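Local coordinates for protein GCN5-related N-acetyltransferase (Exiguobacterium sibiricum 255-15, PDB 3GY9) that probably transfers acyl groups as a member of the GCN5-related N-acetyltransferase family, and binds coenzyme A, at residues 10-15 with 43-48; 53-56 with 60-63; 112-117 with 126-131. All blocks are in the same frame, centred on the assembly; numbering follows the deposited sequence.

Along the chain the three contacts follow one another, each closing before the next opens. Contact 1 joins the loop after strand 5-8 to the loop leading into strand 50-55; contact 2 is the turn end of the hairpin formed by strands 50-55 and 61-69. They touch, because Tyr-15 packs on Val-53, Leu-55 and Val-61, although their centres are about 15 Å apart. Contacts 1 and 2 lie on one side of the chain's centre and contact 3 on the other, its own centre about 23 Å from that of contact 2, yet contacts 2 and 3 are joined by the same mixed sheet. The coenzyme A pocket is nearer to contacts 2 and 3, whereas contact 1 lies away from it.

Contact 1: residues 10-15 with 43-48; sequences NDFDGY and SFQEDG
Gln-45 brings its amide up to Asn-10, and Phe-12 turns its ring to the backbone of Ser-43. Asn-10 ND2 donates to Gln-45 OE1 at 3.4 Å, a straight but weak bond between two amide planes that stand almost perpendicular, 86° apart. The same oxygen, Gln-45 OE1, also rests 3.4 Å from Asn-10 CA. Beside this pair, Phe-12 CE2 meets Ser-43 O edge-on, in the plane of the ring, at 3.3 Å.

The chain of Gln-45 doubles back at its second torsion (chi2 -53°), which returns the amide over its own segment: Gln-45 NE2 donates to Ser-43 O at 3.0 Å and also to Val-9 O. With both of these carbonyls held by the amide nitrogen, the rotation of the group is set and OE1 is presented to Asn-10. Ser-43 OG in turn accepts from Gln-45 N at 3.2 Å, closing an ST turn that shapes the bend beneath the glutamine.

Farther out, Phe-12 is buried against Met-35 and Leu-36 of helix 31-37 and Met-51 of strand 50-55. The arrangement is loop-to-loop packing beside the sheet of the acetyltransferase fold, joining the exit of strand 5-8 to the approach to strand 50-55, away from the coenzyme A site.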
loop_
_atom_site.group_PDB
_atom_site.type_symbol
_atom_site.label_atom_id
_atom_site.label_comp_id
_atom_site.label_asym_id
_atom_site.label_seq_id
_atom_site.Cartn_x
_atom_site.Cartn_y
_atom_site.Cartn_z
ATOM N N ASN A 10 -8.336 6.317 -9.934
ATOM C CA ASN A 10 -8.328 7.614 -10.590
ATOM C C ASN A 10 -9.515 8.473 -10.164
ATOM O O ASN A 10 -9.509 9.680 -10.394
ATOM C CB ASN A 10 -8.344 7.447 -12.109
ATOM C CG ASN A 10 -7.124 6.733 -12.629
ATOM O OD1 ASN A 10 -7.242 5.752 -13.353
ATOM N ND2 ASN A 10 -5.939 7.208 -12.244
ATOM N N ASP A 11 -10.516 7.856 -9.533
ATOM C CA ASP A 11 -11.735 8.550 -9.096
ATOM C C ASP A 11 -12.141 7.986 -7.743
ATOM O O ASP A 11 -12.826 6.966 -7.660
ATOM C CB ASP A 11 -12.848 8.366 -10.134
ATOM C CG ASP A 11 -14.207 8.924 -9.678
ATOM O OD1 ASP A 11 -14.270 9.659 -8.670
ATOM O OD2 ASP A 11 -15.218 8.618 -10.354
ATOM N N PHE A 12 -11.702 8.638 -6.678
ATOM C CA PHE A 12 -12.016 8.143 -5.331
ATOM C C PHE A 12 -13.516 8.060 -5.092
ATOM O O PHE A 12 -13.988 7.253 -4.295
ATOM C CB PHE A 12 -11.389 9.046 -4.269
ATOM C CG PHE A 12 -9.939 8.757 -4.017
ATOM C CD1 PHE A 12 -9.557 7.724 -3.186
ATOM C CD2 PHE A 12 -8.960 9.532 -4.611
ATOM C CE1 PHE A 12 -8.213 7.447 -2.972
ATOM C CE2 PHE A 12 -7.621 9.271 -4.369
ATOM C CZ PHE A 12 -7.257 8.233 -3.572
ATOM N N ASP A 13 -14.271 8.915 -5.757
ATOM C CA ASP A 13 -15.690 9.011 -5.481
ATOM C C ASP A 13 -16.529 7.924 -6.187
ATOM O O ASP A 13 -17.754 7.913 -6.086
ATOM C CB ASP A 13 -16.173 10.423 -5.809
ATOM C CG ASP A 13 -15.431 11.488 -5.014
ATOM O OD1 ASP A 13 -15.431 11.383 -3.775
ATOM O OD2 ASP A 13 -14.813 12.399 -5.619
ATOM N N GLY A 14 -15.862 6.997 -6.869
ATOM C CA GLY A 14 -16.556 5.949 -7.597
ATOM C C GLY A 14 -16.573 4.602 -6.890
ATOM O O GLY A 14 -16.949 3.607 -7.506
ATOM N N TYR A 15 -16.181 4.560 -5.620
ATOM C CA TYR A 15 -16.136 3.308 -4.844
ATOM C C TYR A 15 -16.897 3.481 -3.569
ATOM O O TYR A 15 -16.943 4.589 -3.008
ATOM C CB TYR A 15 -14.703 2.944 -4.458
ATOM C CG TYR A 15 -13.763 2.811 -5.618
ATOM C CD1 TYR A 15 -13.644 1.611 -6.318
ATOM C CD2 TYR A 15 -13.014 3.906 -6.049
ATOM C CE1 TYR A 15 -12.769 1.500 -7.406
ATOM C CE2 TYR A 15 -12.152 3.803 -7.124
ATOM C CZ TYR A 15 -12.035 2.612 -7.790
ATOM O OH TYR A 15 -11.177 2.552 -8.854
ATOM N N SER A 43 -3.461 13.229 -3.303
ATOM C CA SER A 43 -4.444 12.651 -4.201
ATOM C C SER A 43 -3.989 11.335 -4.824
ATOM O O SER A 43 -4.808 10.627 -5.414
ATOM C CB SER A 43 -4.731 13.639 -5.342
ATOM O OG SER A 43 -3.629 13.731 -6.236
ATOM N N PHE A 44 -2.693 11.044 -4.742
ATOM C CA PHE A 44 -2.117 9.868 -5.412
ATOM C C PHE A 44 -2.373 9.869 -6.933
ATOM O O PHE A 44 -2.381 8.794 -7.551
ATOM C CB PHE A 44 -2.637 8.574 -4.739
ATOM C CG PHE A 44 -2.185 8.436 -3.313
ATOM C CD1 PHE A 44 -0.974 7.841 -2.998
ATOM C CD2 PHE A 44 -2.942 8.971 -2.276
ATOM C CE1 PHE A 44 -0.532 7.762 -1.685
ATOM C CE2 PHE A 44 -2.488 8.895 -0.970
ATOM C CZ PHE A 44 -1.303 8.296 -0.676
ATOM N N GLN A 45 -2.555 11.050 -7.524
ATOM C CA GLN A 45 -2.818 11.187 -8.953
ATOM C C GLN A 45 -1.608 11.728 -9.713
ATOM O O GLN A 45 -1.624 11.733 -10.939
ATOM C CB GLN A 45 -4.000 12.125 -9.210
ATOM C CG GLN A 45 -5.324 11.674 -8.592
ATOM C CD GLN A 45 -5.696 10.251 -8.971
ATOM O OE1 GLN A 45 -5.862 9.932 -10.156
ATOM N NE2 GLN A 45 -5.825 9.388 -7.979
ATOM N N GLU A 46 -0.599 12.247 -9.021
ATOM C CA GLU A 46 0.491 12.919 -9.706
ATOM C C GLU A 46 1.559 11.908 -10.103
ATOM O O GLU A 46 1.511 10.726 -9.723
ATOM C CB GLU A 46 1.080 14.001 -8.801
ATOM C CG GLU A 46 0.067 15.055 -8.345
ATOM C CD GLU A 46 -0.549 15.843 -9.489
ATOM O OE1 GLU A 46 0.105 15.989 -10.544
ATOM O OE2 GLU A 46 -1.697 16.318 -9.336
ATOM N N ASP A 47 2.530 12.372 -10.881
ATOM C CA ASP A 47 3.675 11.538 -11.176
ATOM C C ASP A 47 4.308 11.079 -9.872
ATOM O O ASP A 47 4.421 11.855 -8.922
ATOM C CB ASP A 47 4.721 12.304 -11.979
ATOM C CG ASP A 47 4.262 12.635 -13.386
ATOM O OD1 ASP A 47 3.316 11.994 -13.890
ATOM O OD2 ASP A 47 4.880 13.538 -13.984
ATOM N N GLY A 48 4.757 9.834 -9.848
ATOM C CA GLY A 48 5.489 9.301 -8.705
ATOM C C GLY A 48 4.618 8.841 -7.568
ATOM O O GLY A 48 5.113 8.545 -6.488
#

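Contact 2: residues 53-56 with 60-63; sequences VALS and QVLA. With SO4 (sulfate ion), chain C.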
loop_
_atom_site.group_PDB
_atom_site.type_symbol
_atom_site.label_atom_id
_atom_site.label_comp_id
_atom_site.label_asym_id
_atom_site.label_seq_id
_atom_site.Cartn_x
_atom_site.Cartn_y
_atom_site.Cartn_z
ATOM N N VAL A 53 -6.815 -0.241 -5.394
ATOM C CA VAL A 53 -7.796 -1.022 -4.658
ATOM C C VAL A 53 -7.868 -2.427 -5.228
ATOM O O VAL A 53 -7.667 -2.619 -6.441
ATOM C CB VAL A 53 -9.234 -0.419 -4.699
ATOM C CG1 VAL A 53 -9.314 0.762 -3.769
ATOM C CG2 VAL A 53 -9.653 -0.076 -6.112
ATOM N N ALA A 54 -8.175 -3.383 -4.348
ATOM C CA ALA A 54 -8.458 -4.757 -4.759
ATOM C C ALA A 54 -9.973 -4.893 -4.769
ATOM O O ALA A 54 -10.623 -4.596 -3.775
ATOM C CB ALA A 54 -7.860 -5.734 -3.801
ATOM N N LEU A 55 -10.508 -5.306 -5.910
ATOM C CA LEU A 55 -11.927 -5.496 -6.089
ATOM C C LEU A 55 -12.258 -6.964 -6.184
ATOM O O LEU A 55 -11.612 -7.719 -6.924
ATOM C CB LEU A 55 -12.403 -4.816 -7.357
ATOM C CG LEU A 55 -12.243 -3.306 -7.394
ATOM C CD1 LEU A 55 -12.749 -2.807 -8.712
ATOM C CD2 LEU A 55 -12.991 -2.609 -6.272
ATOM N N SER A 56 -13.310 -7.358 -5.477
ATOM C CA SER A 56 -13.823 -8.716 -5.563
ATOM C C SER A 56 -14.496 -8.994 -6.909
ATOM O O SER A 56 -14.693 -8.095 -7.721
ATOM C CB SER A 56 -14.832 -8.965 -4.451
ATOM O OG SER A 56 -16.099 -8.397 -4.782
ATOM N N GLN A 60 -16.720 -5.336 -5.041
ATOM C CA GLN A 60 -16.627 -4.742 -3.718
ATOM C C GLN A 60 -15.157 -4.524 -3.386
ATOM O O GLN A 60 -14.300 -5.323 -3.778
ATOM C CB GLN A 60 -17.281 -5.643 -2.687
ATOM C CG GLN A 60 -18.749 -5.796 -2.912
ATOM C CD GLN A 60 -19.472 -6.534 -1.829
ATOM O OE1 GLN A 60 -19.078 -7.632 -1.442
ATOM N NE2 GLN A 60 -20.590 -5.982 -1.389
ATOM N N VAL A 61 -14.869 -3.431 -2.690
ATOM C CA VAL A 61 -13.493 -3.091 -2.315
ATOM C C VAL A 61 -13.065 -4.001 -1.167
ATOM O O VAL A 61 -13.697 -4.001 -0.092
ATOM C CB VAL A 61 -13.375 -1.624 -1.829
ATOM C CG1 VAL A 61 -11.980 -1.358 -1.252
ATOM C CG2 VAL A 61 -13.683 -0.674 -2.947
ATOM N N LEU A 62 -12.004 -4.783 -1.382
ATOM C CA LEU A 62 -11.500 -5.668 -0.325
ATOM C C LEU A 62 -10.199 -5.174 0.332
ATOM O O LEU A 62 -9.831 -5.666 1.403
ATOM C CB LEU A 62 -11.263 -7.070 -0.871
ATOM C CG LEU A 62 -12.448 -7.807 -1.505
ATOM C CD1 LEU A 62 -12.021 -9.158 -1.967
ATOM C CD2 LEU A 62 -13.618 -7.908 -0.548
ATOM N N ALA A 63 -9.524 -4.222 -0.317
ATOM C CA ALA A 63 -8.238 -3.717 0.155
ATOM C C ALA A 63 -7.867 -2.457 -0.584
ATOM O O ALA A 63 -8.375 -2.178 -1.671
ATOM C CB ALA A 63 -7.158 -4.740 -0.068
HETATM S S SO4 C . -20.706 -2.252 -2.406
HETATM O O1 SO4 C . -21.542 -3.445 -2.370
HETATM O O2 SO4 C . -20.007 -2.191 -3.681
HETATM O O3 SO4 C . -19.731 -2.324 -1.324
HETATM O O4 SO4 C . -21.524 -1.055 -2.250
HETATM O O HOH W 1 -17.100 -9.272 -2.461
#
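Ala-54 and Leu-55 run antiparallel to residues 61-63, with the two short strand axes 128° apart: Ala-54 N donates to Ala-63 O at 2.9 Å, Ala-54 O accepts from Leu-62 N at 2.8 Å, and Ser-56 N reaches Gln-60 O at 2.8 Å. Because Ala-54 bonds to two successive residues, and Leu-62 leaves the extended conformation, the register slips by one here, consistent with a beta bulge. Ala-63 N is left buried without a partner in the model.

Leu-55 and Val-61 form a non-hydrogen-bonded pair, meeting branch to branch, CD2 to CG2, at 3.9 Å. On the other face of the sheet the methyl groups of Ala-54 and Ala-63 touch. Nearer the turn, Ser-56 holds OG between its backbone N and carbonyl carbon (chi1 79°), where it accepts from Gln-60 N at 3.1 Å, bonds to Thr-58 OG1 and shares a water with Gln-60 OE1. Replacing this serine by an alanine removes the hydroxyl, which is likely to leave Gln-60 N, Thr-58 and the water without their shared partner and the turn less firmly held. Gln-60, extended beyond CG, reaches outward, and its NE2 donates to O1 of a sulfate at 2.9 Å, an ion probably from the crystallisation liquor.

Strand 5-8 flanks the hairpin, its backbone bonded to Val-53, and Leu-62 bonds to the backbone of Leu-85 on the other side. Ile-93 of helix 93-105, itself part of the coenzyme A pocket, packs on Ala-54, Leu-62 and Ala-63.

Contact 3: residues 112-117 with 126-131; sequences LVLYSE and LGFQLV
Phe-128 packs against Leu-112 and Leu-114 within the strand-helix-strand run of the acetyltransferase fold, where strand 111-114 leads into helix 120-125 and the chain returns through strand 129-130. That helix ends in a Schellman motif at Gly-127, where a CB would collide with the carbonyl O of Leu-126, so that glycine is called for, and the phenylalanine comes directly after the turn.

The main touch is a CH-pi contact. Leu-114 CD2 sits over one face of the Phe-128 ring, 4.0 Å from its centroid and 18° off the normal, displaced toward the rim so that CE2 is the nearest ring atom at 3.8 Å. Leu-114 places its CG between backbone N and carbonyl carbon (chi1 61°), and a second torsion of 91°, well off a staggered value, brings CD2 to that face. At the ring edge, near its plane, Phe-128 CE2 approaches Leu-112 O at 4.0 Å, and Leu-112 CB lies 4.4 Å from the same CE2.

Ile-79 and Leu-140, from the strands on either side of 111-114, also pack on the ring, and Tyr-123 of helix 120-125 touches Leu-114. The two segments share no hydrogen bond, so what joins them is buried apolar packing, weakly directional and dependent on the fit of methyl to ring.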
loop_
_atom_site.group_PDB
_atom_site.type_symbol
_atom_site.label_atom_id
_atom_site.label_comp_id
_atom_site.label_asym_id
_atom_site.label_seq_id
_atom_site.Cartn_x
_atom_site.Cartn_y
_atom_site.Cartn_z
ATOM N N LEU A 112 12.287 1.865 -1.298
ATOM C CA LEU A 112 10.924 1.980 -0.756
ATOM C C LEU A 112 10.930 1.729 0.731
ATOM O O LEU A 112 11.623 0.832 1.211
ATOM C CB LEU A 112 9.968 0.988 -1.408
ATOM C CG LEU A 112 9.809 1.145 -2.920
ATOM C CD1 LEU A 112 8.907 0.050 -3.450
ATOM C CD2 LEU A 112 9.253 2.521 -3.306
ATOM N N VAL A 113 10.165 2.553 1.447
ATOM C CA VAL A 113 10.073 2.459 2.891
ATOM C C VAL A 113 8.623 2.448 3.323
ATOM O O VAL A 113 7.749 2.861 2.584
ATOM C CB VAL A 113 10.810 3.616 3.587
ATOM C CG1 VAL A 113 12.269 3.655 3.122
ATOM C CG2 VAL A 113 10.134 4.960 3.359
ATOM N N LEU A 114 8.383 1.986 4.541
ATOM C CA LEU A 114 7.021 1.963 5.092
ATOM C C LEU A 114 7.091 1.866 6.608
ATOM O O LEU A 114 8.129 1.524 7.180
ATOM C CB LEU A 114 6.188 0.819 4.500
ATOM C CG LEU A 114 6.707 -0.605 4.752
ATOM C CD1 LEU A 114 6.121 -1.214 6.024
ATOM C CD2 LEU A 114 6.420 -1.503 3.551
ATOM N N TYR A 115 5.947 2.162 7.227
ATOM C CA TYR A 115 5.784 2.032 8.670
ATOM C C TYR A 115 4.662 1.051 8.951
ATOM O O TYR A 115 3.507 1.343 8.668
ATOM C CB TYR A 115 5.481 3.389 9.289
ATOM C CG TYR A 115 5.456 3.355 10.798
ATOM C CD1 TYR A 115 4.303 3.018 11.481
ATOM C CD2 TYR A 115 6.593 3.650 11.527
ATOM C CE1 TYR A 115 4.278 2.979 12.864
ATOM C CE2 TYR A 115 6.578 3.620 12.919
ATOM C CZ TYR A 115 5.413 3.277 13.573
ATOM O OH TYR A 115 5.389 3.249 14.947
ATOM N N SER A 116 5.004 -0.115 9.501
ATOM C CA SER A 116 4.007 -1.097 9.910
ATOM C C SER A 116 4.388 -1.688 11.247
ATOM O O SER A 116 5.401 -2.376 11.351
ATOM C CB SER A 116 3.903 -2.220 8.890
ATOM O OG SER A 116 2.895 -3.145 9.287
ATOM N N GLU A 117 3.574 -1.419 12.263
ATOM C CA GLU A 117 3.797 -1.988 13.586
ATOM C C GLU A 117 3.278 -3.413 13.706
ATOM O O GLU A 117 3.705 -4.147 14.594
ATOM C CB GLU A 117 3.135 -1.120 14.658
ATOM C CG GLU A 117 3.868 0.182 14.900
ATOM C CD GLU A 117 3.070 1.184 15.725
ATOM O OE1 GLU A 117 1.815 1.158 15.687
ATOM O OE2 GLU A 117 3.711 2.018 16.398
ATOM N N LEU A 126 8.146 -10.384 1.713
ATOM C CA LEU A 126 8.273 -9.680 0.446
ATOM C C LEU A 126 9.698 -9.168 0.148
ATOM O O LEU A 126 9.952 -8.620 -0.932
ATOM C CB LEU A 126 7.316 -8.506 0.427
ATOM C CG LEU A 126 5.819 -8.838 0.426
ATOM C CD1 LEU A 126 5.011 -7.582 0.757
ATOM C CD2 LEU A 126 5.384 -9.430 -0.922
ATOM N N GLY A 127 10.596 -9.297 1.120
ATOM C CA GLY A 127 11.992 -8.913 0.940
ATOM C C GLY A 127 12.419 -7.676 1.709
ATOM O O GLY A 127 13.601 -7.332 1.693
ATOM N N PHE A 128 11.477 -7.005 2.384
ATOM C CA PHE A 128 11.823 -5.809 3.172
ATOM C C PHE A 128 12.670 -6.141 4.391
ATOM O O PHE A 128 12.521 -7.190 5.022
ATOM C CB PHE A 128 10.591 -5.059 3.672
ATOM C CG PHE A 128 9.824 -4.376 2.583
ATOM C CD1 PHE A 128 8.870 -5.071 1.854
ATOM C CD2 PHE A 128 10.060 -3.048 2.273
ATOM C CE1 PHE A 128 8.164 -4.448 0.830
ATOM C CE2 PHE A 128 9.354 -2.421 1.247
ATOM C CZ PHE A 128 8.416 -3.131 0.525
ATOM N N GLN A 129 13.561 -5.210 4.710
ATOM C CA GLN A 129 14.412 -5.306 5.884
ATOM C C GLN A 129 13.802 -4.512 7.023
ATOM O O GLN A 129 13.424 -3.353 6.850
ATOM C CB GLN A 129 15.804 -4.751 5.584
ATOM C CG GLN A 129 16.808 -4.888 6.739
ATOM C CD GLN A 129 18.140 -4.217 6.440
ATOM O OE1 GLN A 129 18.356 -3.713 5.335
ATOM N NE2 GLN A 129 19.038 -4.202 7.426
ATOM N N LEU A 130 13.702 -5.142 8.184
ATOM C CA LEU A 130 13.279 -4.466 9.399
ATOM C C LEU A 130 14.359 -3.488 9.874
ATOM O O LEU A 130 15.536 -3.851 9.996
ATOM C CB LEU A 130 12.977 -5.511 10.470
ATOM C CG LEU A 130 12.467 -5.021 11.813
ATOM C CD1 LEU A 130 11.089 -4.434 11.697
ATOM C CD2 LEU A 130 12.467 -6.175 12.815
ATOM N N VAL A 131 13.946 -2.255 10.148
ATOM C CA VAL A 131 14.844 -1.227 10.670
ATOM C C VAL A 131 14.261 -0.565 11.903
ATOM O O VAL A 131 13.048 -0.597 12.120
ATOM C CB VAL A 131 15.196 -0.163 9.608
ATOM C CG1 VAL A 131 16.023 -0.806 8.502
ATOM C CG2 VAL A 131 13.958 0.480 9.021
#